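Local coordinates for Non-reducing end beta-L-arabinofuranosidase (Bacteroides thetaiotaomicron, PDB 5MQO), which probably hydrolyses glycosidic bonds in plant pectin, acting as an aceric acidase of glycoside hydrolase family GH127, at residues Phe50-Arg54 with Leu412-Leu417; Leu197-Ile202 with Leu213-Ala217. All coordinates share one frame; numbering follows the deposited sequence.

Contact 1. Residues Phe50-Arg54 with Leu412-Leu417; sequences FWGER and LYNSVL
Phe-50 takes Tyr-413 over one face of its ring and Leu-417 at its edge. The tyrosine comes in edge first, a T-shaped (edge-to-face) pair with planes at 70° and centroids 5.4 Å apart; its CE1 is displaced toward the rim and lies 3.9 Å from Phe-50 CE1. In the plane of the same phenyl ring, the CD2 methyl of Leu-417 is 3.5 Å from Phe-50 CZ.

Trp-51 has Phe-50 CD1 over one face, while the hydroxyl of Tyr-413 sits at the indole edge. There Trp-51 NE1 donates a weak hydrogen bond to Tyr-413 OH, 3.2 Å long and bent to 153°. One face of Tyr-413 in turn takes Trp-51 CZ2. The six-membered end of the indole runs on to the branch of Leu-412, with Trp-51 CZ2 3.7 Å from Leu-412 CG.

Leu-417 follows a wider pi-type turn, its N bonding to Leu-412 O. Its CG stands anti to the backbone N (chi1 180°), which sends CD2 to the phenyl edge, while CD1 faces Arg-54 CD. Trp-46 stacks on Trp-51, and Tyr-680 and Trp-511 also meet Phe-50.

This is a buried aromatic cluster, tying the start of helix 50-69 to the C-terminal part of helix 402-416 inside the GH127 catalytic domain and extended by Trp-511 and Tyr-680 from later in the chain.

Contact 2. Residues Leu197-Ile202 with Leu213-Ala217; sequences LMMAGI and LFDAA
Gly-201 and Phe-214 bring their CA atoms to 4.3 Å where the two helical segments run roughly antiparallel, their axes 7.7 Å apart at closest approach and crossing at -149°. Such closeness depends on small residues: Gly-201 has no side chain, and the CB of Ala-217 fits against the neighbouring backbone, 3.9 Å from Met-198 CA and 3.8 Å from Leu-197 O.

Leu-213 packs beside the same glycine. With CG anti to its own N (chi1 -173°), it lays CD2 3.6 Å from Gly-201 CA and against the CB of Ala-200, and sends CD1 to meet CD1 of Leu-197 at 3.9 Å. The other methyl of Leu-197, CD2, rests 3.8 Å from Ala-216 O, a carbonyl that accepts a hydrogen bond from Gln-137. Cut back to an alanine here, the Leu-213 side chain loses both methyls, which is likely to leave Leu-197 CD1 without its partner and open a gap beside Gly-201. At the far end the ring of Phe-214 turns its edge to Gly-201 O, CD1 being 3.9 Å away, and brushes Ile-202; His-205, further along the first helix, stacks on it.

Helices 102-117 and 120-136 close over the leucines, and helix 243-255 packs on Ile-202, Phe-214 and Ala-217. Between the two segments carbon meets carbon or carbonyl oxygen, and Leu-197 O and Ala-216 O take their hydrogen bonds from Gly-201 N and Gln-137 NE2; this implies that close fit and burial of hydrocarbon, not polar pairing across the interface, hold this alpha-alpha hairpin together.

Overall arrangement
Contact 2 is nested in sequence inside the long loop that contact 1 closes, and both belong to the helical catalytic domain, consistent with the alpha-helical barrel of the six-hairpin glycosidases. They do not touch: their centres are 27 Å apart and their nearest atoms about 15 Å. Contact 2 joins helices consecutive in the chain, its centre about 23 Å from that of the chain; contact 1, about 10 Å from it, brings together segments at least 358 positions apart. Leu-417 of contact 1 also packs on helix 458-466, which the disulfide Cys-383 to Cys-458 links to helix 382-399. One contact is thus local to a hairpin, the other a long-range closure.

Contact 1. Residues Phe50-Arg54 with Leu412-Leu417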
loop_
_atom_site.group_PDB
_atom_site.type_symbol
_atom_site.label_atom_id
_atom_site.label_comp_id
_atom_site.label_asym_id
_atom_site.label_seq_id
_atom_site.Cartn_x
_atom_site.Cartn_y
_atom_site.Cartn_z
ATOM N N PHE A 50 -6.263 -2.527 16.307
ATOM C CA PHE A 50 -5.981 -3.229 15.053
ATOM C C PHE A 50 -4.469 -3.305 14.807
ATOM O O PHE A 50 -3.901 -4.399 14.682
ATOM C CB PHE A 50 -6.687 -2.543 13.870
ATOM C CG PHE A 50 -6.651 -3.336 12.585
ATOM C CD1 PHE A 50 -5.532 -3.349 11.766
ATOM C CD2 PHE A 50 -7.755 -4.083 12.189
ATOM C CE1 PHE A 50 -5.520 -4.085 10.584
ATOM C CE2 PHE A 50 -7.755 -4.806 11.004
ATOM C CZ PHE A 50 -6.633 -4.808 10.201
ATOM N N TRP A 51 -3.815 -2.148 14.754
ATOM C CA TRP A 51 -2.434 -2.101 14.254
ATOM C C TRP A 51 -1.396 -2.474 15.297
ATOM O O TRP A 51 -0.364 -3.057 14.959
ATOM C CB TRP A 51 -2.116 -0.748 13.588
ATOM C CG TRP A 51 -2.705 -0.618 12.179
ATOM C CD1 TRP A 51 -3.733 0.188 11.784
ATOM C CD2 TRP A 51 -2.292 -1.335 11.013
ATOM N NE1 TRP A 51 -3.985 0.018 10.442
ATOM C CE2 TRP A 51 -3.120 -0.909 9.942
ATOM C CE3 TRP A 51 -1.292 -2.281 10.764
ATOM C CZ2 TRP A 51 -2.995 -1.402 8.660
ATOM C CZ3 TRP A 51 -1.165 -2.779 9.475
ATOM C CH2 TRP A 51 -2.014 -2.335 8.433
ATOM N N GLY A 52 -1.656 -2.132 16.551
ATOM C CA GLY A 52 -0.863 -2.645 17.664
ATOM C C GLY A 52 -0.753 -4.162 17.638
ATOM O O GLY A 52 0.364 -4.733 17.767
ATOM N N GLU A 53 -1.916 -4.800 17.450
ATOM C CA GLU A 53 -2.019 -6.262 17.379
ATOM C C GLU A 53 -1.252 -6.824 16.176
ATOM O O GLU A 53 -0.413 -7.722 16.340
ATOM C CB GLU A 53 -3.473 -6.708 17.349
ATOM C CG GLU A 53 -3.670 -8.201 17.540
ATOM C CD GLU A 53 -5.064 -8.643 17.162
ATOM O OE1 GLU A 53 -5.995 -8.545 18.008
ATOM O OE2 GLU A 53 -5.212 -9.091 16.004
ATOM N N ARG A 54 -1.500 -6.281 14.988
ATOM C CA ARG A 54 -0.721 -6.644 13.810
ATOM C C ARG A 54 0.797 -6.416 14.011
ATOM O O ARG A 54 1.610 -7.321 13.758
ATOM C CB ARG A 54 -1.226 -5.870 12.595
ATOM C CG ARG A 54 -2.624 -6.243 12.098
ATOM C CD ARG A 54 -2.753 -7.721 11.782
ATOM N NE ARG A 54 -3.157 -8.464 12.971
ATOM C CZ ARG A 54 -2.976 -9.769 13.171
ATOM N NH1 ARG A 54 -2.395 -10.550 12.258
ATOM N NH2 ARG A 54 -3.407 -10.306 14.309
ATOM N N LEU A 412 -3.536 -0.170 1.854
ATOM C CA LEU A 412 -2.951 -0.752 3.060
ATOM C C LEU A 412 -3.787 -1.863 3.696
ATOM O O LEU A 412 -3.229 -2.931 3.939
ATOM C CB LEU A 412 -2.607 0.329 4.105
ATOM C CG LEU A 412 -1.890 -0.116 5.398
ATOM C CD1 LEU A 412 -0.558 -0.826 5.192
ATOM C CD2 LEU A 412 -1.684 1.095 6.300
ATOM N N TYR A 413 -5.089 -1.628 3.958
ATOM C CA TYR A 413 -5.949 -2.672 4.567
ATOM C C TYR A 413 -6.322 -3.800 3.565
ATOM O O TYR A 413 -6.396 -4.957 3.937
ATOM C CB TYR A 413 -7.241 -2.115 5.183
ATOM C CG TYR A 413 -7.104 -1.205 6.398
ATOM C CD1 TYR A 413 -7.045 -1.709 7.692
ATOM C CD2 TYR A 413 -7.091 0.169 6.253
ATOM C CE1 TYR A 413 -6.922 -0.857 8.811
ATOM C CE2 TYR A 413 -6.989 1.015 7.356
ATOM C CZ TYR A 413 -6.911 0.506 8.629
ATOM O OH TYR A 413 -6.782 1.416 9.664
ATOM N N ASN A 414 -6.524 -3.488 2.303
ATOM C CA ASN A 414 -7.238 -4.437 1.433
ATOM C C ASN A 414 -6.413 -5.159 0.355
ATOM O O ASN A 414 -6.871 -6.176 -0.156
ATOM C CB ASN A 414 -8.413 -3.719 0.759
ATOM C CG ASN A 414 -9.301 -3.065 1.759
ATOM O OD1 ASN A 414 -9.909 -3.740 2.556
ATOM N ND2 ASN A 414 -9.323 -1.753 1.777
ATOM N N SER A 415 -5.245 -4.624 -0.017
ATOM C CA SER A 415 -4.393 -5.278 -1.008
ATOM C C SER A 415 -2.921 -5.384 -0.640
ATOM O O SER A 415 -2.121 -5.839 -1.444
ATOM C CB SER A 415 -4.566 -4.580 -2.347
ATOM O OG SER A 415 -4.375 -3.186 -2.255
ATOM N N VAL A 416 -2.568 -5.002 0.579
ATOM C CA VAL A 416 -1.200 -5.150 1.099
ATOM C C VAL A 416 -1.259 -6.078 2.318
ATOM O O VAL A 416 -0.594 -7.121 2.348
ATOM C CB VAL A 416 -0.619 -3.769 1.477
ATOM C CG1 VAL A 416 0.725 -3.898 2.173
ATOM C CG2 VAL A 416 -0.483 -2.906 0.236
ATOM N N LEU A 417 -2.081 -5.708 3.302
ATOM C CA LEU A 417 -2.306 -6.542 4.457
ATOM C C LEU A 417 -2.900 -7.911 4.072
ATOM O O LEU A 417 -2.692 -8.909 4.786
ATOM C CB LEU A 417 -3.184 -5.797 5.464
ATOM C CG LEU A 417 -3.581 -6.461 6.783
ATOM C CD1 LEU A 417 -2.398 -6.806 7.669
ATOM C CD2 LEU A 417 -4.528 -5.546 7.516
#

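Contact 2. Residues Leu197-Ile202 with Leu213-Ala217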
loop_
_atom_site.group_PDB
_atom_site.type_symbol
_atom_site.label_atom_id
_atom_site.label_comp_id
_atom_site.label_asym_id
_atom_site.label_seq_id
_atom_site.Cartn_x
_atom_site.Cartn_y
_atom_site.Cartn_z
ATOM N N LEU A 197 20.126 -1.804 -0.941
ATOM C CA LEU A 197 21.082 -1.334 0.053
ATOM C C LEU A 197 20.900 0.158 0.354
ATOM O O LEU A 197 21.024 0.548 1.507
ATOM C CB LEU A 197 22.527 -1.608 -0.378
ATOM C CG LEU A 197 23.625 -1.222 0.618
ATOM C CD1 LEU A 197 23.644 -2.152 1.815
ATOM C CD2 LEU A 197 24.962 -1.239 -0.081
ATOM N N MET A 198 20.604 0.973 -0.655
ATOM C CA MET A 198 20.398 2.394 -0.415
ATOM C C MET A 198 19.306 2.621 0.642
ATOM O O MET A 198 19.519 3.291 1.643
ATOM C CB MET A 198 20.030 3.150 -1.690
ATOM C CG MET A 198 21.096 3.190 -2.778
ATOM S SD MET A 198 20.621 4.291 -4.151
ATOM C CE MET A 198 19.277 3.371 -4.883
ATOM N N MET A 199 18.137 2.051 0.434
ATOM C CA MET A 199 17.044 2.316 1.344
ATOM C C MET A 199 17.291 1.716 2.719
ATOM O O MET A 199 16.895 2.314 3.725
ATOM C CB MET A 199 15.689 1.867 0.765
ATOM C CG MET A 199 14.909 2.988 0.081
ATOM S SD MET A 199 14.602 4.400 1.173
ATOM C CE MET A 199 12.923 4.783 0.664
ATOM N N ALA A 200 17.972 0.572 2.767
ATOM C CA ALA A 200 18.290 -0.063 4.052
ATOM C C ALA A 200 19.185 0.833 4.900
ATOM O O ALA A 200 19.010 0.950 6.119
ATOM C CB ALA A 200 18.940 -1.428 3.848
ATOM N N GLY A 201 20.126 1.473 4.237
ATOM C CA GLY A 201 21.076 2.322 4.906
ATOM C C GLY A 201 20.473 3.620 5.377
ATOM O O GLY A 201 20.804 4.079 6.481
ATOM N N ILE A 202 19.603 4.216 4.546
ATOM C CA ILE A 202 18.926 5.473 4.906
ATOM C C ILE A 202 18.052 5.228 6.151
ATOM O O ILE A 202 18.139 5.942 7.149
ATOM C CB ILE A 202 18.030 5.983 3.762
ATOM C CG1 ILE A 202 18.852 6.416 2.567
ATOM C CG2 ILE A 202 17.138 7.158 4.196
ATOM C CD1 ILE A 202 18.033 6.322 1.293
ATOM N N LEU A 213 25.940 1.681 8.333
ATOM C CA LEU A 213 25.369 1.158 7.085
ATOM C C LEU A 213 25.193 2.267 6.062
ATOM O O LEU A 213 25.347 2.032 4.860
ATOM C CB LEU A 213 24.017 0.459 7.306
ATOM C CG LEU A 213 23.458 -0.247 6.048
ATOM C CD1 LEU A 213 24.424 -1.280 5.493
ATOM C CD2 LEU A 213 22.102 -0.885 6.295
ATOM N N PHE A 214 24.848 3.464 6.530
ATOM C CA PHE A 214 24.673 4.618 5.640
ATOM C C PHE A 214 25.857 4.864 4.704
ATOM O O PHE A 214 25.678 5.066 3.497
ATOM C CB PHE A 214 24.428 5.869 6.467
ATOM C CG PHE A 214 24.010 7.058 5.659
ATOM C CD1 PHE A 214 22.862 7.014 4.891
ATOM C CD2 PHE A 214 24.763 8.226 5.672
ATOM C CE1 PHE A 214 22.457 8.103 4.161
ATOM C CE2 PHE A 214 24.364 9.327 4.934
ATOM C CZ PHE A 214 23.200 9.268 4.181
ATOM N N ASP A 215 27.066 4.835 5.266
ATOM C CA ASP A 215 28.292 5.018 4.475
ATOM C C ASP A 215 28.435 3.911 3.435
ATOM O O ASP A 215 28.830 4.181 2.319
ATOM C CB ASP A 215 29.541 5.154 5.378
ATOM C CG ASP A 215 29.555 6.487 6.189
ATOM O OD1 ASP A 215 29.209 7.560 5.644
ATOM O OD2 ASP A 215 29.933 6.470 7.372
ATOM N N ALA A 216 28.052 2.687 3.776
ATOM C CA ALA A 216 27.950 1.603 2.771
ATOM C C ALA A 216 26.979 1.940 1.648
ATOM O O ALA A 216 27.255 1.679 0.491
ATOM C CB ALA A 216 27.563 0.268 3.406
ATOM N N ALA A 217 25.860 2.544 1.994
ATOM C CA ALA A 217 24.887 2.986 1.003
ATOM C C ALA A 217 25.358 4.176 0.095
ATOM O O ALA A 217 25.202 4.093 -1.149
ATOM C CB ALA A 217 23.576 3.315 1.713
#